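Local coordinates for protein 455aa long hypothetical phospho-sugar mutase (Sulfolobus tokodaii, PDB 2F7L) that interconverts glucosamine 6-phosphate and glucosamine 1-phosphate, and the corresponding galactosamine phosphates, as a magnesium-dependent phosphohexose mutase, at residues P20-K25 and D126-E131; L290-L295 and K410-D415; P189-A194 and M344-M349; A82-G87 and P335-R340. All coordinates share one frame; numbering follows the deposited sequence.

Contact 1 of 4, residues P20-K25 and D126-E131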
loop_
_atom_site.group_PDB
_atom_site.type_symbol
_atom_site.label_atom_id
_atom_site.label_comp_id
_atom_site.label_asym_id
_atom_site.label_seq_id
_atom_site.Cartn_x
_atom_site.Cartn_y
_atom_site.Cartn_z
ATOM N N PRO A 20 16.728 -17.258 -9.538
ATOM C CA PRO A 20 17.772 -16.952 -8.562
ATOM C C PRO A 20 18.863 -16.133 -9.237
ATOM O O PRO A 20 19.421 -15.234 -8.620
ATOM C CB PRO A 20 18.287 -18.327 -8.147
ATOM C CG PRO A 20 17.194 -19.239 -8.495
ATOM C CD PRO A 20 16.619 -18.705 -9.756
ATOM N N GLU A 21 19.160 -16.453 -10.504
ATOM C CA GLU A 21 20.212 -15.751 -11.265
ATOM C C GLU A 21 19.975 -14.250 -11.406
ATOM O O GLU A 21 20.921 -13.449 -11.310
ATOM C CB GLU A 21 20.361 -16.333 -12.666
ATOM C CG GLU A 21 20.581 -17.809 -12.708
ATOM C CD GLU A 21 19.308 -18.583 -12.404
ATOM O OE1 GLU A 21 18.242 -18.252 -12.986
ATOM O OE2 GLU A 21 19.379 -19.535 -11.595
ATOM N N LEU A 22 18.719 -13.882 -11.654
ATOM C CA LEU A 22 18.360 -12.493 -11.804
ATOM C C LEU A 22 18.523 -11.782 -10.472
ATOM O O LEU A 22 19.176 -10.734 -10.394
ATOM C CB LEU A 22 16.915 -12.376 -12.294
ATOM C CG LEU A 22 16.257 -10.987 -12.437
ATOM C CD1 LEU A 22 17.141 -9.994 -13.134
ATOM C CD2 LEU A 22 15.015 -11.155 -13.250
ATOM N N VAL A 23 17.940 -12.357 -9.423
ATOM C CA VAL A 23 18.024 -11.773 -8.099
ATOM C C VAL A 23 19.488 -11.686 -7.681
ATOM O O VAL A 23 19.907 -10.752 -7.009
ATOM C CB VAL A 23 17.217 -12.614 -7.080
ATOM C CG1 VAL A 23 17.481 -12.115 -5.641
ATOM C CG2 VAL A 23 15.724 -12.544 -7.421
ATOM N N LEU A 24 20.289 -12.652 -8.078
ATOM C CA LEU A 24 21.683 -12.567 -7.704
ATOM C C LEU A 24 22.319 -11.298 -8.306
ATOM O O LEU A 24 23.069 -10.584 -7.618
ATOM C CB LEU A 24 22.458 -13.814 -8.154
ATOM C CG LEU A 24 23.975 -13.696 -7.933
ATOM C CD1 LEU A 24 24.269 -13.460 -6.456
ATOM C CD2 LEU A 24 24.667 -14.934 -8.441
ATOM N N LYS A 25 22.017 -11.014 -9.574
ATOM C CA LYS A 25 22.579 -9.836 -10.239
ATOM C C LYS A 25 22.008 -8.541 -9.665
ATOM O O LYS A 25 22.750 -7.573 -9.400
ATOM C CB LYS A 25 22.306 -9.910 -11.743
ATOM C CG LYS A 25 23.225 -9.068 -12.622
ATOM C CD LYS A 25 23.260 -9.684 -14.002
ATOM C CE LYS A 25 23.037 -8.648 -15.081
ATOM N NZ LYS A 25 23.154 -9.213 -16.456
ATOM N N ASP A 126 21.026 0.785 -14.179
ATOM C CA ASP A 126 22.235 0.996 -14.973
ATOM C C ASP A 126 23.321 0.040 -14.495
ATOM O O ASP A 126 23.937 -0.653 -15.302
ATOM C CB ASP A 126 22.753 2.435 -14.841
ATOM C CG ASP A 126 24.026 2.673 -15.669
ATOM O OD1 ASP A 126 23.938 2.533 -16.911
ATOM O OD2 ASP A 126 25.109 2.979 -15.097
ATOM N N LEU A 127 23.568 0.031 -13.181
ATOM C CA LEU A 127 24.556 -0.854 -12.563
ATOM C C LEU A 127 24.289 -2.282 -12.982
ATOM O O LEU A 127 25.188 -2.991 -13.422
ATOM C CB LEU A 127 24.489 -0.749 -11.044
ATOM C CG LEU A 127 24.923 0.632 -10.567
ATOM C CD1 LEU A 127 24.727 0.776 -9.089
ATOM C CD2 LEU A 127 26.378 0.831 -10.942
ATOM N N PHE A 128 23.042 -2.698 -12.856
ATOM C CA PHE A 128 22.655 -4.038 -13.246
ATOM C C PHE A 128 23.075 -4.311 -14.692
ATOM O O PHE A 128 23.815 -5.262 -14.945
ATOM C CB PHE A 128 21.143 -4.202 -13.077
ATOM C CG PHE A 128 20.614 -5.544 -13.489
ATOM C CD1 PHE A 128 20.325 -5.814 -14.829
ATOM C CD2 PHE A 128 20.380 -6.536 -12.532
ATOM C CE1 PHE A 128 19.812 -7.047 -15.215
ATOM C CE2 PHE A 128 19.863 -7.787 -12.894
ATOM C CZ PHE A 128 19.578 -8.044 -14.239
ATOM N N PHE A 129 22.643 -3.473 -15.636
ATOM C CA PHE A 129 22.990 -3.683 -17.049
ATOM C C PHE A 129 24.461 -3.497 -17.453
ATOM O O PHE A 129 24.976 -4.250 -18.269
ATOM C CB PHE A 129 22.087 -2.829 -17.939
ATOM C CG PHE A 129 20.623 -3.225 -17.874
ATOM C CD1 PHE A 129 20.225 -4.526 -18.190
ATOM C CD2 PHE A 129 19.654 -2.314 -17.452
ATOM C CE1 PHE A 129 18.889 -4.915 -18.083
ATOM C CE2 PHE A 129 18.300 -2.696 -17.337
ATOM C CZ PHE A 129 17.920 -3.996 -17.653
ATOM N N THR A 130 25.139 -2.510 -16.887
ATOM C CA THR A 130 26.544 -2.287 -17.205
ATOM C C THR A 130 27.417 -3.193 -16.340
ATOM O O THR A 130 28.629 -3.274 -16.526
ATOM C CB THR A 130 26.966 -0.869 -16.872
ATOM O OG1 THR A 130 26.695 -0.635 -15.479
ATOM C CG2 THR A 130 26.232 0.156 -17.756
ATOM N N GLU A 131 26.784 -3.834 -15.364
ATOM C CA GLU A 131 27.466 -4.721 -14.430
ATOM C C GLU A 131 28.655 -4.078 -13.703
ATOM O O GLU A 131 29.664 -4.737 -13.472
ATOM C CB GLU A 131 27.918 -6.014 -15.144
ATOM C CG GLU A 131 26.879 -6.526 -16.123
ATOM C CD GLU A 131 26.936 -8.032 -16.368
ATOM O OE1 GLU A 131 28.029 -8.554 -16.633
ATOM O OE2 GLU A 131 25.873 -8.696 -16.317
#

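Contact 2 of 4, residues L290-L295 and K410-D415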
loop_
_atom_site.group_PDB
_atom_site.type_symbol
_atom_site.label_atom_id
_atom_site.label_comp_id
_atom_site.label_asym_id
_atom_site.label_seq_id
_atom_site.Cartn_x
_atom_site.Cartn_y
_atom_site.Cartn_z
ATOM N N LEU A 290 -15.476 11.924 -2.758
ATOM C CA LEU A 290 -16.134 11.907 -1.463
ATOM C C LEU A 290 -15.165 12.456 -0.390
ATOM O O LEU A 290 -15.572 13.132 0.564
ATOM C CB LEU A 290 -16.532 10.454 -1.170
ATOM C CG LEU A 290 -16.546 9.721 0.168
ATOM C CD1 LEU A 290 -16.808 8.269 -0.184
ATOM C CD2 LEU A 290 -15.234 9.825 0.937
ATOM N N VAL A 291 -13.880 12.159 -0.565
ATOM C CA VAL A 291 -12.852 12.612 0.352
ATOM C C VAL A 291 -12.893 14.141 0.508
ATOM O O VAL A 291 -12.797 14.661 1.628
ATOM C CB VAL A 291 -11.444 12.157 -0.131
ATOM C CG1 VAL A 291 -11.155 12.728 -1.506
ATOM C CG2 VAL A 291 -10.363 12.602 0.866
ATOM N N GLU A 292 -13.041 14.867 -0.601
ATOM C CA GLU A 292 -13.104 16.331 -0.523
ATOM C C GLU A 292 -14.340 16.778 0.228
ATOM O O GLU A 292 -14.280 17.656 1.087
ATOM C CB GLU A 292 -13.156 16.968 -1.905
ATOM C CG GLU A 292 -11.863 16.966 -2.653
ATOM C CD GLU A 292 -11.944 17.818 -3.901
ATOM O OE1 GLU A 292 -12.963 17.722 -4.626
ATOM O OE2 GLU A 292 -10.985 18.581 -4.158
ATOM N N GLU A 293 -15.461 16.167 -0.114
ATOM C CA GLU A 293 -16.715 16.507 0.509
ATOM C C GLU A 293 -16.623 16.449 2.021
ATOM O O GLU A 293 -16.956 17.409 2.712
ATOM C CB GLU A 293 -17.789 15.548 0.023
ATOM C CG GLU A 293 -19.214 16.025 0.241
ATOM C CD GLU A 293 -20.193 15.200 -0.569
ATOM O OE1 GLU A 293 -19.819 14.765 -1.685
ATOM O OE2 GLU A 293 -21.332 14.996 -0.096
ATOM N N TYR A 294 -16.156 15.319 2.533
ATOM C CA TYR A 294 -16.047 15.127 3.969
ATOM C C TYR A 294 -14.928 15.917 4.627
ATOM O O TYR A 294 -15.136 16.532 5.656
ATOM C CB TYR A 294 -15.858 13.644 4.278
ATOM C CG TYR A 294 -16.283 13.251 5.672
ATOM C CD1 TYR A 294 -17.585 12.839 5.931
ATOM C CD2 TYR A 294 -15.384 13.291 6.730
ATOM C CE1 TYR A 294 -17.978 12.470 7.208
ATOM C CE2 TYR A 294 -15.771 12.928 8.016
ATOM C CZ TYR A 294 -17.066 12.517 8.244
ATOM O OH TYR A 294 -17.441 12.128 9.506
ATOM N N LEU A 295 -13.735 15.907 4.055
ATOM C CA LEU A 295 -12.649 16.639 4.692
ATOM C C LEU A 295 -12.815 18.134 4.568
ATOM O O LEU A 295 -12.171 18.887 5.298
ATOM C CB LEU A 295 -11.294 16.214 4.122
ATOM C CG LEU A 295 -10.902 14.758 4.413
ATOM C CD1 LEU A 295 -9.500 14.498 3.886
ATOM C CD2 LEU A 295 -10.974 14.470 5.920
ATOM N N LYS A 410 -9.044 13.048 -14.544
ATOM C CA LYS A 410 -10.049 12.926 -13.504
ATOM C C LYS A 410 -10.924 14.147 -13.566
ATOM O O LYS A 410 -10.428 15.277 -13.637
ATOM C CB LYS A 410 -9.423 12.868 -12.110
ATOM C CG LYS A 410 -10.447 12.598 -11.025
ATOM C CD LYS A 410 -9.954 13.044 -9.674
ATOM C CE LYS A 410 -10.942 12.684 -8.573
ATOM N NZ LYS A 410 -11.030 11.210 -8.342
ATOM N N ILE A 411 -12.227 13.922 -13.554
ATOM C CA ILE A 411 -13.141 15.029 -13.568
ATOM C C ILE A 411 -14.038 14.966 -12.366
ATOM O O ILE A 411 -14.614 13.933 -12.057
ATOM C CB ILE A 411 -13.953 15.056 -14.845
ATOM C CG1 ILE A 411 -13.037 15.541 -15.963
ATOM C CG2 ILE A 411 -15.183 15.947 -14.680
ATOM C CD1 ILE A 411 -13.733 16.266 -17.022
ATOM N N ILE A 412 -14.131 16.086 -11.673
ATOM C CA ILE A 412 -14.963 16.150 -10.492
ATOM C C ILE A 412 -16.078 17.168 -10.639
ATOM O O ILE A 412 -15.834 18.345 -10.932
ATOM C CB ILE A 412 -14.146 16.509 -9.263
ATOM C CG1 ILE A 412 -12.967 15.540 -9.140
ATOM C CG2 ILE A 412 -15.040 16.472 -8.042
ATOM C CD1 ILE A 412 -11.906 16.008 -8.184
ATOM N N GLY A 413 -17.300 16.686 -10.435
ATOM C CA GLY A 413 -18.484 17.515 -10.521
ATOM C C GLY A 413 -19.353 17.284 -9.296
ATOM O O GLY A 413 -19.054 16.424 -8.469
ATOM N N LYS A 414 -20.434 18.043 -9.178
ATOM C CA LYS A 414 -21.325 17.911 -8.041
ATOM C C LYS A 414 -21.889 16.490 -7.953
ATOM O O LYS A 414 -22.614 16.032 -8.845
ATOM C CB LYS A 414 -22.462 18.914 -8.169
ATOM C CG LYS A 414 -23.139 19.239 -6.868
ATOM C CD LYS A 414 -22.385 20.333 -6.116
ATOM C CE LYS A 414 -23.134 20.746 -4.844
ATOM N NZ LYS A 414 -22.579 21.995 -4.266
ATOM N N ASP A 415 -21.542 15.785 -6.887
ATOM C CA ASP A 415 -22.036 14.434 -6.694
ATOM C C ASP A 415 -21.665 13.396 -7.739
ATOM O O ASP A 415 -22.433 12.469 -7.981
ATOM C CB ASP A 415 -23.558 14.453 -6.553
ATOM C CG ASP A 415 -24.008 15.203 -5.324
ATOM O OD1 ASP A 415 -23.284 15.141 -4.309
ATOM O OD2 ASP A 415 -25.077 15.841 -5.361
#

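Contact 3 of 4, residues P189-A194 and M344-M349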
loop_
_atom_site.group_PDB
_atom_site.type_symbol
_atom_site.label_atom_id
_atom_site.label_comp_id
_atom_site.label_asym_id
_atom_site.label_seq_id
_atom_site.Cartn_x
_atom_site.Cartn_y
_atom_site.Cartn_z
ATOM N N PRO A 189 -2.309 -8.915 15.053
ATOM C CA PRO A 189 -2.933 -9.512 16.234
ATOM C C PRO A 189 -2.234 -9.076 17.525
ATOM O O PRO A 189 -2.846 -8.988 18.589
ATOM C CB PRO A 189 -2.792 -11.015 15.972
ATOM C CG PRO A 189 -2.806 -11.098 14.527
ATOM C CD PRO A 189 -1.907 -9.967 14.115
ATOM N N LEU A 190 -0.943 -8.807 17.426
ATOM C CA LEU A 190 -0.195 -8.391 18.586
ATOM C C LEU A 190 -0.655 -7.006 18.979
ATOM O O LEU A 190 -0.863 -6.730 20.157
ATOM C CB LEU A 190 1.304 -8.418 18.276
ATOM C CG LEU A 190 2.206 -9.514 18.884
ATOM C CD1 LEU A 190 1.494 -10.814 19.087
ATOM C CD2 LEU A 190 3.378 -9.688 17.969
ATOM N N VAL A 191 -0.840 -6.124 18.008
ATOM C CA VAL A 191 -1.303 -4.789 18.372
ATOM C C VAL A 191 -2.708 -4.915 18.985
ATOM O O VAL A 191 -3.002 -4.261 19.983
ATOM C CB VAL A 191 -1.293 -3.792 17.151
ATOM C CG1 VAL A 191 0.111 -3.616 16.632
ATOM C CG2 VAL A 191 -2.139 -4.311 16.041
ATOM N N ALA A 192 -3.558 -5.774 18.423
ATOM C CA ALA A 192 -4.911 -5.964 18.962
ATOM C C ALA A 192 -4.847 -6.379 20.439
ATOM O O ALA A 192 -5.573 -5.841 21.286
ATOM C CB ALA A 192 -5.665 -7.029 18.162
ATOM N N ARG A 193 -3.970 -7.337 20.730
ATOM C CA ARG A 193 -3.779 -7.833 22.087
ATOM C C ARG A 193 -3.401 -6.718 23.063
ATOM O O ARG A 193 -3.811 -6.732 24.230
ATOM C CB ARG A 193 -2.694 -8.895 22.102
ATOM C CG ARG A 193 -2.898 -9.943 23.154
ATOM C CD ARG A 193 -1.909 -11.050 22.963
ATOM N NE ARG A 193 -0.557 -10.505 22.946
ATOM C CZ ARG A 193 0.557 -11.231 23.000
ATOM N NH1 ARG A 193 0.504 -12.556 23.076
ATOM N NH2 ARG A 193 1.733 -10.629 22.975
ATOM N N ALA A 194 -2.622 -5.752 22.594
ATOM C CA ALA A 194 -2.226 -4.657 23.468
ATOM C C ALA A 194 -3.413 -3.761 23.741
ATOM O O ALA A 194 -3.531 -3.216 24.829
ATOM C CB ALA A 194 -1.089 -3.848 22.858
ATOM N N MET A 344 -0.742 -0.015 11.679
ATOM C CA MET A 344 -0.856 1.352 12.167
ATOM C C MET A 344 -2.272 1.835 11.935
ATOM O O MET A 344 -2.838 2.548 12.763
ATOM C CB MET A 344 0.109 2.302 11.463
ATOM C CG MET A 344 0.119 3.729 12.051
ATOM S SD MET A 344 0.836 3.870 13.718
ATOM C CE MET A 344 -0.629 3.681 14.750
ATOM N N SER A 345 -2.839 1.425 10.806
ATOM C CA SER A 345 -4.179 1.826 10.440
ATOM C C SER A 345 -5.211 1.191 11.331
ATOM O O SER A 345 -6.141 1.861 11.769
ATOM C CB SER A 345 -4.446 1.443 8.997
ATOM O OG SER A 345 -3.473 2.028 8.170
ATOM N N PHE A 346 -5.059 -0.103 11.579
ATOM C CA PHE A 346 -5.990 -0.835 12.427
ATOM C C PHE A 346 -6.054 -0.205 13.834
ATOM O O PHE A 346 -7.127 -0.117 14.447
ATOM C CB PHE A 346 -5.550 -2.296 12.528
ATOM C CG PHE A 346 -6.247 -3.067 13.614
ATOM C CD1 PHE A 346 -7.541 -3.526 13.440
ATOM C CD2 PHE A 346 -5.605 -3.332 14.817
ATOM C CE1 PHE A 346 -8.186 -4.244 14.442
ATOM C CE2 PHE A 346 -6.247 -4.047 15.826
ATOM C CZ PHE A 346 -7.541 -4.503 15.634
ATOM N N ALA A 347 -4.897 0.227 14.334
ATOM C CA ALA A 347 -4.796 0.855 15.647
ATOM C C ALA A 347 -5.481 2.226 15.663
ATOM O O ALA A 347 -6.205 2.567 16.609
ATOM C CB ALA A 347 -3.325 1.009 16.046
ATOM N N LEU A 348 -5.231 3.023 14.633
ATOM C CA LEU A 348 -5.833 4.332 14.557
ATOM C C LEU A 348 -7.335 4.182 14.450
ATOM O O LEU A 348 -8.085 4.993 14.988
ATOM C CB LEU A 348 -5.306 5.093 13.348
ATOM C CG LEU A 348 -3.879 5.620 13.476
ATOM C CD1 LEU A 348 -3.409 6.183 12.143
ATOM C CD2 LEU A 348 -3.828 6.683 14.554
ATOM N N MET A 349 -7.779 3.137 13.767
ATOM C CA MET A 349 -9.207 2.936 13.591
ATOM C C MET A 349 -9.866 2.648 14.922
ATOM O O MET A 349 -10.888 3.239 15.251
ATOM C CB MET A 349 -9.480 1.793 12.611
ATOM C CG MET A 349 -10.946 1.665 12.194
ATOM S SD MET A 349 -11.554 3.100 11.281
ATOM C CE MET A 349 -11.407 2.516 9.586
#

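Contact 4 of 4, residues A82-G87 and P335-R340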
loop_
_atom_site.group_PDB
_atom_site.type_symbol
_atom_site.label_atom_id
_atom_site.label_comp_id
_atom_site.label_asym_id
_atom_site.label_seq_id
_atom_site.Cartn_x
_atom_site.Cartn_y
_atom_site.Cartn_z
ATOM N N ALA A 82 11.937 -0.607 10.710
ATOM C CA ALA A 82 13.194 -1.039 11.284
ATOM C C ALA A 82 14.352 -0.245 10.664
ATOM O O ALA A 82 15.156 0.357 11.386
ATOM C CB ALA A 82 13.385 -2.517 11.057
ATOM N N VAL A 83 14.442 -0.214 9.339
ATOM C CA VAL A 83 15.534 0.533 8.732
ATOM C C VAL A 83 15.408 2.016 9.070
ATOM O O VAL A 83 16.408 2.717 9.265
ATOM C CB VAL A 83 15.587 0.324 7.197
ATOM C CG1 VAL A 83 14.230 0.418 6.635
ATOM C CG2 VAL A 83 16.492 1.356 6.554
ATOM N N LYS A 84 14.177 2.489 9.159
ATOM C CA LYS A 84 13.930 3.882 9.499
ATOM C C LYS A 84 14.457 4.264 10.893
ATOM O O LYS A 84 15.168 5.248 11.048
ATOM C CB LYS A 84 12.421 4.172 9.443
ATOM C CG LYS A 84 12.019 5.562 9.888
ATOM C CD LYS A 84 10.504 5.710 9.937
ATOM C CE LYS A 84 10.066 6.907 10.772
ATOM N NZ LYS A 84 10.567 8.205 10.228
ATOM N N THR A 85 14.135 3.483 11.910
ATOM C CA THR A 85 14.544 3.874 13.243
ATOM C C THR A 85 15.641 3.057 13.902
ATOM O O THR A 85 16.109 3.415 14.992
ATOM C CB THR A 85 13.337 3.860 14.203
ATOM O OG1 THR A 85 13.099 2.517 14.641
ATOM C CG2 THR A 85 12.059 4.379 13.503
ATOM N N LEU A 86 16.058 1.965 13.270
ATOM C CA LEU A 86 17.072 1.127 13.882
ATOM C C LEU A 86 18.497 1.408 13.435
ATOM O O LEU A 86 19.426 0.743 13.878
ATOM C CB LEU A 86 16.698 -0.341 13.676
ATOM C CG LEU A 86 16.317 -1.119 14.944
ATOM C CD1 LEU A 86 15.681 -0.234 15.952
ATOM C CD2 LEU A 86 15.394 -2.254 14.589
ATOM N N GLY A 87 18.661 2.403 12.568
ATOM C CA GLY A 87 19.986 2.787 12.089
ATOM C C GLY A 87 20.485 2.255 10.755
ATOM O O GLY A 87 21.569 2.600 10.326
ATOM N N PRO A 335 3.430 10.901 11.832
ATOM C CA PRO A 335 4.039 10.744 13.155
ATOM C C PRO A 335 4.695 9.377 13.348
ATOM O O PRO A 335 5.709 9.272 14.026
ATOM C CB PRO A 335 2.872 11.011 14.115
ATOM C CG PRO A 335 1.650 10.897 13.248
ATOM C CD PRO A 335 2.071 11.454 11.947
ATOM N N HIS A 336 4.119 8.338 12.755
ATOM C CA HIS A 336 4.694 6.996 12.831
ATOM C C HIS A 336 5.724 6.910 11.703
ATOM O O HIS A 336 6.923 6.978 11.930
ATOM C CB HIS A 336 3.615 5.951 12.601
ATOM C CG HIS A 336 4.096 4.547 12.755
ATOM N ND1 HIS A 336 3.674 3.523 11.932
ATOM C CD2 HIS A 336 4.894 3.978 13.687
ATOM C CE1 HIS A 336 4.182 2.382 12.354
ATOM N NE2 HIS A 336 4.925 2.630 13.419
ATOM N N GLN A 337 5.229 6.743 10.482
ATOM C CA GLN A 337 6.075 6.707 9.298
ATOM C C GLN A 337 5.310 7.142 8.052
ATOM O O GLN A 337 4.074 7.171 8.049
ATOM C CB GLN A 337 6.727 5.330 9.099
ATOM C CG GLN A 337 5.847 4.119 9.062
ATOM C CD GLN A 337 6.688 2.862 8.959
ATOM O OE1 GLN A 337 7.890 2.939 8.709
ATOM N NE2 GLN A 337 6.069 1.701 9.138
ATOM N N TYR A 338 6.054 7.498 7.005
ATOM C CA TYR A 338 5.461 7.965 5.762
ATOM C C TYR A 338 4.877 6.892 4.859
ATOM O O TYR A 338 4.119 7.213 3.943
ATOM C CB TYR A 338 6.483 8.780 4.967
ATOM C CG TYR A 338 6.838 10.082 5.639
ATOM C CD1 TYR A 338 5.882 11.107 5.789
ATOM C CD2 TYR A 338 8.105 10.271 6.191
ATOM C CE1 TYR A 338 6.188 12.256 6.475
ATOM C CE2 TYR A 338 8.414 11.416 6.871
ATOM C CZ TYR A 338 7.461 12.390 7.011
ATOM O OH TYR A 338 7.806 13.496 7.723
ATOM N N VAL A 339 5.215 5.632 5.112
ATOM C CA VAL A 339 4.716 4.540 4.284
ATOM C C VAL A 339 3.361 3.998 4.720
ATOM O O VAL A 339 2.898 4.285 5.817
ATOM C CB VAL A 339 5.740 3.347 4.231
ATOM C CG1 VAL A 339 7.030 3.789 3.515
ATOM C CG2 VAL A 339 6.032 2.828 5.638
ATOM N N ARG A 340 2.724 3.230 3.842
ATOM C CA ARG A 340 1.439 2.613 4.137
ATOM C C ARG A 340 1.697 1.597 5.232
ATOM O O ARG A 340 2.592 0.771 5.094
ATOM C CB ARG A 340 0.925 1.861 2.925
ATOM C CG ARG A 340 1.390 2.419 1.633
ATOM C CD ARG A 340 0.886 1.560 0.548
ATOM N NE ARG A 340 1.918 0.663 0.052
ATOM C CZ ARG A 340 1.711 -0.222 -0.917
ATOM N NH1 ARG A 340 0.501 -0.322 -1.475
ATOM N NH2 ARG A 340 2.707 -0.988 -1.336
#

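Contact 1 of 4, residues P20-K25 and D126-E131
Lys25 lies across the ring of Phe128, and its length lets it serve both the packed and the polar side of this contact. Near the backbones it behaves as an apolar residue. Lys25 CB sits 3.4 Å from Phe128 CE2, and farther out CE comes over one face of the ring, 3.7 Å from its centroid and only 16° off the normal, a CH-pi contact made by the methylene next to the ammonium group. Leu22 adds a methyl to the same ring, its CD1 meeting Phe128 CZ at 3.3 Å from an oblique direction. Phe128 can reach between these two side chains because its CG stands anti to the backbone N (chi1 178°), which swings the ring across to helix 20-34. Both helices belong to the first alpha/beta/alpha domain of the phosphohexose mutase fold, where the end of helix 118-130 packs beside the start of helix 20-34. Phe128 also touches Ala29 and Leu4, and a large aromatic residue suits this buried place. Toward solvent the packing gives way to charge. Lys25 NZ forms a salt bridge of 2.8 Å with Glu131 OE2, approaching nearly in line with the carboxylate C-O bond. Glu131, with positive phi, is the first residue to leave helical backbone angles, and its extended side chain carries the acid back to the lysine. An alanine in place of Lys25 would probably leave that face of Phe128 without its methylene cover and the carboxylate of exposed Glu131 without its countercharge.

Contact 2 of 4, residues L290-L295 and K410-D415
Glu292 and Ile412 meet at a slant, one from a helix and the other from a strand, and they touch only loosely. Carboxylate oxygen OE1 of Glu292 lies 4.1 Å from Ile412 CD1 and almost as near to CG2, so a single oxygen lies near both methyls of the isoleucine, the terminal CD1 and the branch CG2. Ile412 presents both because CG1 is anti to its carbonyl carbon (chi1 -53°) while CG2 is anti to the backbone N, opening the fork toward the helix. The other carboxylate oxygen of Glu292, OE2, is in a salt bridge with Lys402, which lies on the neighbouring strand of the same sheet. A long acidic side chain suits this partly exposed place, since its stem spans the gap to the strand while its head finds a cation.

One helical residue further on, Glu293 reaches toward Asp415 in the loop beyond the strand. Here two acids come near each other, Glu293 OE1 standing 4.4 Å from Asp415 OD1, an approach that would probably be unfavourable by itself. Lys436 probably eases it through a salt bridge with Glu293 OE2 and a long, weak ion pair with Asp415 OD1, while Glu293 OE1 is hydrogen-bonded to Tyr370 OH.

The contact thus joins helix 290-296 of the third alpha/beta/alpha domain to the C-terminal domain, where strand 409-413 runs antiparallel between strands 416-422 and 402-404. Beside it Lys410 is hydrogen-bonded to the backbone oxygens of Val285 and Ser287, just ahead of the helix.

Contact 3 of 4, residues P189-A194 and M344-M349
Val191 and Phe346 meet between two helices whose nearest backbone positions, Val191 CA and Ala347 CA, are 7.2 Å apart, a spacing that one large side chain can span when the residues facing it are small. That side chain is Phe346. Its CG is anti to the backbone N (chi1 167°), and the ring is thereby carried over to helix 188-194, where it comes up to two consecutive residues. Val191 CG2 is 3.8 Å from Phe346 CD2, and Ala192 CB is at the same distance, 3.8 Å, from Phe346 CE2. Both methyls approach obliquely, and the side chains of Val191 and Phe346 run antiparallel alongside one another, each directed toward the other's helix.

The residue types fit the places. At Val191, with CG1 anti to the carbonyl carbon (chi1 -62°), CG2 falls in the crowded position between the backbone N and the carbonyl carbon, where it touches the ring. Ala192 is small enough for the outer part of the ring to settle against its CB, and Phe346 CE2 also lies 3.9 Å from Ala192 CA. No hydrogen bond crosses here; all the touching residues are buried, and the contact is purely apolar.

Helix 151-160 closes one side, Val156 touching Val191 and Ile159 touching Met344 and Ala347, while Phe346 also touches Val238 of strand 236-239. The packing is a helix-to-helix interface between the second and third alpha/beta/alpha domains of the phosphohexose mutase fold, beside the strand that leads to Asp241, probably a magnesium ligand as in related mutases, whose side chain is about 12 Å from that of Phe346.

Contact 4 of 4, residues A82-G87 and P335-R340
Lys84 and the backbone at His336 form a buried interdomain contact, in which helix 76-86 of the first alpha/beta/alpha domain meets the loop between strand 329-332 and helix 342-356 of the third. One lysine does most of the work from the helix. CG opposite the backbone N (chi1 175°) and an extended chain carry Lys84 to the loop, with one bend at the last torsion (chi4 61°). Its CD packs 3.9 Å from Gln337 CB, and CE lies 3.4 Å from the carbonyl oxygen of His336; no hydrogen bond is made across the segments. A long aliphatic stem suits this gap, where the nearest CA pair, Lys84 CA and Gln337 CA, is 8.3 Å apart. Gln337 runs aslant to the lysine and sends its amide past it, NE2 donating to Asp341 OD2 and to Pro77 O on the lysine's own helix. With an alanine here, CD and CE would be gone and Gln337 CB would probably face a gap toward the helix. Around this point the ring of His336 stacks on Tyr81 of helix 76-86, helix 151-160 touches Gln337 through Tyr155, and helix 309-318 lies against Tyr338.

Three of the four contacts join domains: contact 4 ties the first to the third, contact 3 the second to the third, and contact 2 the third to the C-terminal domain, whereas contact 1 stays within the first. Contacts 3 and 4 are neighbours, with centres about 17 Å apart, and touch where Met344 SD packs 3.4 Å from His336 ND1. Contact 4 is nearest the probable magnesium site: the side chain of Gln337 is about 8 Å from that of Asp245, and Arg340 in the same loop forms a salt bridge with Asp245. Contacts 1 and 2, centres about 45 Å apart, lie on opposite sides of the chain's centre, away from the active site.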